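Local coordinates for uncharacterized protein BF1531 (Bacteroides fragilis, PDB 3SLR) that is of unknown function but binds magnesium through a phosphatase domain of the HAD type and is probably a hydrolase acting on ester bonds, at residues D228-N231 against T232-G236; K280-E283 against G284-K287; V297-L300 against D301-A304. All coordinates share one frame; numbering follows the deposited sequence.

How the contacts relate
All three contacts lie in the magnesium-binding phosphatase domain and follow one another along the chain. Contact 1 holds the metal site: Asp228 bridges two magnesium ions through its two carboxylate oxygens, the backbone O of Asp230 joins the ion on OD2, and Asp336 is the third protein residue of the site. Contact 2, centred about 12 Å from contact 1, touches it directly, with Leu229 CD1 3.6 Å from Ala286 CB and Trp234 CH2 3.7 Å from Ala286 O; the Asn281 side chain and a magnesium ion have nearest atoms about 4 Å apart. Contact 3 stands about 15 Å, centre to centre, from each of the others. It meets contact 2 through Lys287 CG and Leu300 CD2, 4.2 Å apart, and holds no metal ligand.

Contact 1 of 3, residues D228-N231 against T232-G236; sequences DLDN and TIWGG. With MG (magnesium ion), chain B; MG (magnesium ion), chain C.
Thr232 meets Asp228 through its hydroxyl: OG1 donates to OD2 over 2.8 Å, on the anti lone pair of that oxygen. OG1 reaches there because it stands anti to the carbonyl carbon (chi1 -63°), and it is also hydrogen-bonded to the backbone N of Asp336. The amides of Thr232 and Ile233 then converge on one acceptor, Leu229 O. Thr232 N comes from above the carbonyl plane, whereas Ile233 N lies in the plane on a lone pair, 3.1 Å from Leu229 O. Beyond it, Ile233 CD1 packs 3.5 Å from Leu229 CD2, the two side chains running alongside. Trp234 sets CZ2 3.7 Å from Leu229 CB, and its NE1 donates in the ring plane to Asp230 OD1 at 2.8 Å, with ring and carboxylate turned 58° apart. Gly236 N closes the turn on Asn231 OD1 at 2.7 Å, approaching from above the amide plane.

Asp228 OD2 binds one magnesium ion at 2.2 Å and OD1 the other; Asp230 O joins the OD2-bound ion at 2.3 Å. This agrees with the DxDx(T/V) signature of HAD phosphatases, placed after strand 224-227. Trp234 holds the Asp230 carboxylate, which reaches the OD1-bound ion through a water donating to OD2. Asp228 thus bridges the ions while Thr232 holds its first-shell OD2.

Contact 2 of 3, residues K280-E283 against G284-K287; sequences KNNE and GKAK
Asn282 OD1 receives the backbone N-H of Lys285 over 3.0 Å, with the donor in the amide plane on a lone pair and an N-H...O angle of 155°. This is an N-cap bond: the asparagine stands just before helix 283-292 and supplies an acceptor to an amide of its first turn. With CG anti to the backbone N (chi1 171°), the amide group is carried forward to the start of the helix. The same oxygen lies 3.6 Å from Lys285 CG, which passes beside it before the rest of the lysine chain leads off.

Backbone bonds continue the turn behind the cap. Ala286 N donates to Asn282 O at 3.0 Å, and Lys287 N donates to Glu283 O. One turn apart, Glu283 and Lys287 extend alongside each other in the same direction; a salt bridge joins Glu283 OE2 and Lys287 NZ at 3.3 Å, its hydrogen bond weak, while Lys287 CE lies 3.8 Å from Glu283 CG. Aliphatic contact therefore accompanies the charge pairing on this exposed flank.

On the buried flank, Asn281 CB meets Ala286 CB at 3.9 Å. Ala286 rests there on Leu229 and on Phe306 and Ala308 of strand 305-309, and Lys287 also touches Phe306. The Asn282 cap starts helix 283-292, the crossover of a beta-alpha-beta unit between adjacent parallel strands 274-280 and 305-309.

Contact 3 of 3, residues V297-L300 against D301-A304; sequences VLKL and DDIA
Asp302 turns its CG anti to its own carbonyl carbon (chi1 -67°), which carries the carboxylate back toward the backbone of Lys299. A different first torsion sets Asp301 CG between its backbone N and carbonyl carbon (chi1 62°), leaving OD1 3.8 Å from Lys299 CB. The two neighbouring aspartates thus meet the same lysine differently: one reaches a backbone amide, the other comes beside an aliphatic carbon.

Lys299 N donates to Asp302 OD2 at 3.0 Å in a nearly straight bond, with an N-H...O angle of 173°. The amide meets the anti side of that oxygen, tilted out of the carboxylate plane. Asp302 N returns a bond to Lys299 O at 2.9 Å, approaching from above the carbonyl plane, so these two residues are joined reciprocally, once through a side chain and once through backbone atoms alone. The same carboxylate oxygen lies 3.7 Å from Leu298 CA, and Leu298 CD2 also passes near it.

A short 3-10 turn underlies this arrangement. Its i to i+3 pattern appears in Asp302 N to Lys299 O and again in Ile303 N to Leu300 O, the latter 3.0 Å long. The turn is part of the return connection of a beta-alpha-beta crossover, leading from helix 283-292 into strand 305-309 at the edge of the four-stranded parallel sheet.

Ile303 CG1 lies 3.8 Å from Lys299 O, and beyond the turn its side chain packs on Ile275 and Val277 of strand 274-280. Leu298 and Leu300 both touch Phe290 of helix 283-292. Lys299 NZ makes a hydrogen bond to Met296 O. On helix 255-270, Gln262 OE1 accepts from the amides of Val297 and Leu298.

Contact 1 of 3, residues D228-N231 against T232-G236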
# COMPACT_ATOMS: atom_id res chain seq x y z
N ASP A 228 13.17 -8.86 -14.97
CA ASP A 228 14.39 -9.51 -15.39
C ASP A 228 14.23 -11.01 -15.07
O ASP A 228 13.34 -11.39 -14.32
CB ASP A 228 15.57 -8.90 -14.64
CG ASP A 228 16.86 -9.65 -14.87
OD1 ASP A 228 17.33 -9.68 -16.03
OD2 ASP A 228 17.39 -10.20 -13.89
N LEU A 229 15.07 -11.87 -15.65
CA LEU A 229 14.97 -13.30 -15.38
C LEU A 229 16.05 -13.78 -14.40
O LEU A 229 15.75 -14.12 -13.25
CB LEU A 229 15.03 -14.11 -16.68
CG LEU A 229 13.88 -13.91 -17.68
CD1 LEU A 229 14.11 -14.70 -18.98
CD2 LEU A 229 12.52 -14.27 -17.06
N ASP A 230 17.30 -13.79 -14.84
CA ASP A 230 18.37 -14.39 -14.01
C ASP A 230 18.52 -13.70 -12.65
O ASP A 230 18.77 -12.49 -12.57
CB ASP A 230 19.71 -14.39 -14.76
CG ASP A 230 19.74 -15.36 -15.93
OD1 ASP A 230 19.15 -16.47 -15.86
OD2 ASP A 230 20.39 -15.02 -16.94
N ASN A 231 18.38 -14.48 -11.59
CA ASN A 231 18.51 -13.98 -10.23
C ASN A 231 17.43 -12.97 -9.84
O ASN A 231 17.54 -12.30 -8.82
CB ASN A 231 19.92 -13.44 -9.97
CG ASN A 231 20.97 -14.54 -9.96
OD1 ASN A 231 20.76 -15.61 -9.37
ND2 ASN A 231 22.08 -14.30 -10.64
N THR A 232 16.38 -12.91 -10.65
CA THR A 232 15.21 -12.11 -10.32
C THR A 232 14.02 -13.02 -10.07
O THR A 232 13.46 -13.02 -8.96
CB THR A 232 14.93 -11.01 -11.39
OG1 THR A 232 16.03 -10.12 -11.44
CG2 THR A 232 13.69 -10.21 -11.04
N ILE A 233 13.64 -13.83 -11.06
CA ILE A 233 12.57 -14.82 -10.85
C ILE A 233 13.05 -16.26 -10.64
O ILE A 233 12.26 -17.14 -10.33
CB ILE A 233 11.47 -14.76 -11.93
CG1 ILE A 233 11.98 -15.30 -13.28
CG2 ILE A 233 10.92 -13.34 -12.05
CD1 ILE A 233 10.87 -15.66 -14.25
N TRP A 234 14.35 -16.51 -10.83
CA TRP A 234 14.95 -17.80 -10.48
C TRP A 234 16.39 -17.54 -10.07
O TRP A 234 16.97 -16.52 -10.44
CB TRP A 234 14.89 -18.83 -11.63
CG TRP A 234 15.56 -18.42 -12.94
CD1 TRP A 234 16.88 -18.08 -13.12
CD2 TRP A 234 14.94 -18.33 -14.23
NE1 TRP A 234 17.11 -17.77 -14.45
CE2 TRP A 234 15.94 -17.93 -15.15
CE3 TRP A 234 13.64 -18.55 -14.71
CZ2 TRP A 234 15.67 -17.73 -16.51
CZ3 TRP A 234 13.38 -18.36 -16.05
CH2 TRP A 234 14.39 -17.96 -16.94
N GLY A 235 16.96 -18.43 -9.28
CA GLY A 235 18.36 -18.29 -8.89
C GLY A 235 19.26 -18.81 -10.00
O GLY A 235 18.94 -19.79 -10.66
N GLY A 236 20.40 -18.16 -10.19
CA GLY A 236 21.36 -18.64 -11.17
C GLY A 236 21.23 -17.95 -12.51
O GLY A 236 20.38 -17.08 -12.71
MG MG B . 19.54 -10.48 -13.39
MG MG C . 19.08 -11.13 -16.88
O HOH W 1 20.88 -12.30 -17.67
O HOH W 2 21.83 -10.72 -12.51
O HOH W 3 20.61 -10.98 -15.25
O HOH W 4 20.03 -8.37 -14.36
O HOH W 5 19.37 -9.17 -17.83

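Contact 2 of 3, residues K280-E283 against G284-K287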
# COMPACT_ATOMS: atom_id res chain seq x y z
N LYS A 280 18.66 -9.75 -20.59
CA LYS A 280 19.87 -9.89 -21.39
C LYS A 280 20.12 -11.38 -21.59
O LYS A 280 20.73 -12.02 -20.74
CB LYS A 280 21.06 -9.27 -20.64
CG LYS A 280 21.80 -8.14 -21.35
CD LYS A 280 20.92 -6.96 -21.64
CE LYS A 280 21.72 -5.67 -21.90
NZ LYS A 280 22.41 -5.12 -20.69
N ASN A 281 19.60 -11.93 -22.68
CA ASN A 281 19.70 -13.36 -22.97
C ASN A 281 19.33 -13.63 -24.41
O ASN A 281 18.62 -12.84 -25.05
CB ASN A 281 18.75 -14.17 -22.06
CG ASN A 281 19.39 -14.64 -20.76
OD1 ASN A 281 18.86 -14.39 -19.67
ND2 ASN A 281 20.52 -15.32 -20.87
N ASN A 282 19.79 -14.76 -24.92
CA ASN A 282 19.23 -15.34 -26.12
C ASN A 282 17.77 -15.71 -25.85
O ASN A 282 17.47 -16.32 -24.82
CB ASN A 282 20.04 -16.58 -26.52
CG ASN A 282 19.39 -17.37 -27.63
OD1 ASN A 282 18.64 -18.32 -27.37
ND2 ASN A 282 19.66 -16.98 -28.87
N GLU A 283 16.87 -15.34 -26.75
CA GLU A 283 15.45 -15.54 -26.50
C GLU A 283 15.11 -17.01 -26.28
O GLU A 283 14.36 -17.35 -25.35
CB GLU A 283 14.60 -14.97 -27.62
CG GLU A 283 13.10 -15.09 -27.38
CD GLU A 283 12.28 -14.73 -28.61
OE1 GLU A 283 12.22 -13.53 -28.94
OE2 GLU A 283 11.72 -15.65 -29.24
N GLY A 284 15.65 -17.88 -27.13
CA GLY A 284 15.42 -19.31 -26.99
C GLY A 284 15.76 -19.84 -25.61
O GLY A 284 14.98 -20.56 -24.99
N LYS A 285 16.95 -19.48 -25.13
CA LYS A 285 17.42 -19.94 -23.83
C LYS A 285 16.58 -19.39 -22.68
O LYS A 285 16.34 -20.07 -21.68
CB LYS A 285 18.88 -19.53 -23.62
CG LYS A 285 19.86 -20.18 -24.60
CD LYS A 285 21.30 -19.96 -24.15
CE LYS A 285 22.28 -20.77 -25.01
NZ LYS A 285 21.93 -22.22 -25.08
N ALA A 286 16.16 -18.14 -22.83
CA ALA A 286 15.38 -17.47 -21.80
C ALA A 286 14.01 -18.08 -21.66
O ALA A 286 13.46 -18.13 -20.57
CB ALA A 286 15.26 -15.97 -22.12
N LYS A 287 13.44 -18.54 -22.77
CA LYS A 287 12.10 -19.16 -22.75
C LYS A 287 12.12 -20.62 -22.30
O LYS A 287 11.10 -21.15 -21.86
CB LYS A 287 11.44 -19.07 -24.13
CG LYS A 287 10.98 -17.67 -24.51
CD LYS A 287 10.41 -17.62 -25.92
CE LYS A 287 9.70 -16.29 -26.16
NZ LYS A 287 8.96 -16.24 -27.46

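Contact 3 of 3, residues V297-L300 against D301-A304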
# COMPACT_ATOMS: atom_id res chain seq x y z
N VAL A 297 6.56 -21.60 -11.66
CA VAL A 297 5.19 -21.19 -11.37
C VAL A 297 4.64 -20.39 -12.55
O VAL A 297 3.55 -20.65 -13.05
CB VAL A 297 5.10 -20.37 -10.06
CG1 VAL A 297 3.69 -19.86 -9.82
CG2 VAL A 297 5.55 -21.23 -8.89
N LEU A 298 5.42 -19.41 -12.99
CA LEU A 298 5.08 -18.64 -14.18
C LEU A 298 5.27 -19.47 -15.45
O LEU A 298 6.27 -20.18 -15.57
CB LEU A 298 5.93 -17.37 -14.25
CG LEU A 298 5.72 -16.42 -13.06
CD1 LEU A 298 6.63 -15.20 -13.15
CD2 LEU A 298 4.27 -16.00 -13.00
N LYS A 299 4.31 -19.41 -16.36
CA LYS A 299 4.42 -20.08 -17.66
C LYS A 299 4.42 -19.02 -18.76
O LYS A 299 4.12 -17.85 -18.51
CB LYS A 299 3.24 -21.03 -17.87
CG LYS A 299 3.03 -22.03 -16.74
CD LYS A 299 4.24 -22.91 -16.52
CE LYS A 299 3.96 -23.91 -15.39
NZ LYS A 299 5.07 -24.85 -15.14
N LEU A 300 4.76 -19.41 -19.99
CA LEU A 300 4.79 -18.45 -21.08
C LEU A 300 3.47 -17.72 -21.26
O LEU A 300 3.46 -16.56 -21.63
CB LEU A 300 5.22 -19.09 -22.40
CG LEU A 300 6.72 -19.41 -22.51
CD1 LEU A 300 7.09 -19.84 -23.93
CD2 LEU A 300 7.53 -18.20 -22.09
N ASP A 301 2.35 -18.39 -20.99
CA ASP A 301 1.05 -17.75 -21.22
C ASP A 301 0.72 -16.70 -20.16
O ASP A 301 -0.32 -16.03 -20.24
CB ASP A 301 -0.08 -18.77 -21.35
CG ASP A 301 -0.28 -19.60 -20.10
OD1 ASP A 301 0.15 -19.16 -19.01
OD2 ASP A 301 -0.87 -20.69 -20.21
N ASP A 302 1.58 -16.57 -19.16
CA ASP A 302 1.42 -15.51 -18.16
C ASP A 302 2.14 -14.25 -18.61
O ASP A 302 1.96 -13.18 -18.03
CB ASP A 302 1.97 -15.96 -16.81
CG ASP A 302 1.16 -17.07 -16.19
OD1 ASP A 302 -0.09 -17.04 -16.29
OD2 ASP A 302 1.77 -18.00 -15.61
N ILE A 303 2.97 -14.37 -19.65
CA ILE A 303 3.81 -13.25 -20.07
C ILE A 303 3.26 -12.62 -21.35
O ILE A 303 3.25 -13.25 -22.42
CB ILE A 303 5.26 -13.71 -20.29
CG1 ILE A 303 5.79 -14.51 -19.09
CG2 ILE A 303 6.14 -12.51 -20.59
CD1 ILE A 303 5.95 -13.70 -17.83
N ALA A 304 2.83 -11.36 -21.25
CA ALA A 304 2.22 -10.66 -22.39
C ALA A 304 3.22 -10.27 -23.48
O ALA A 304 2.93 -10.37 -24.67
CB ALA A 304 1.47 -9.43 -21.91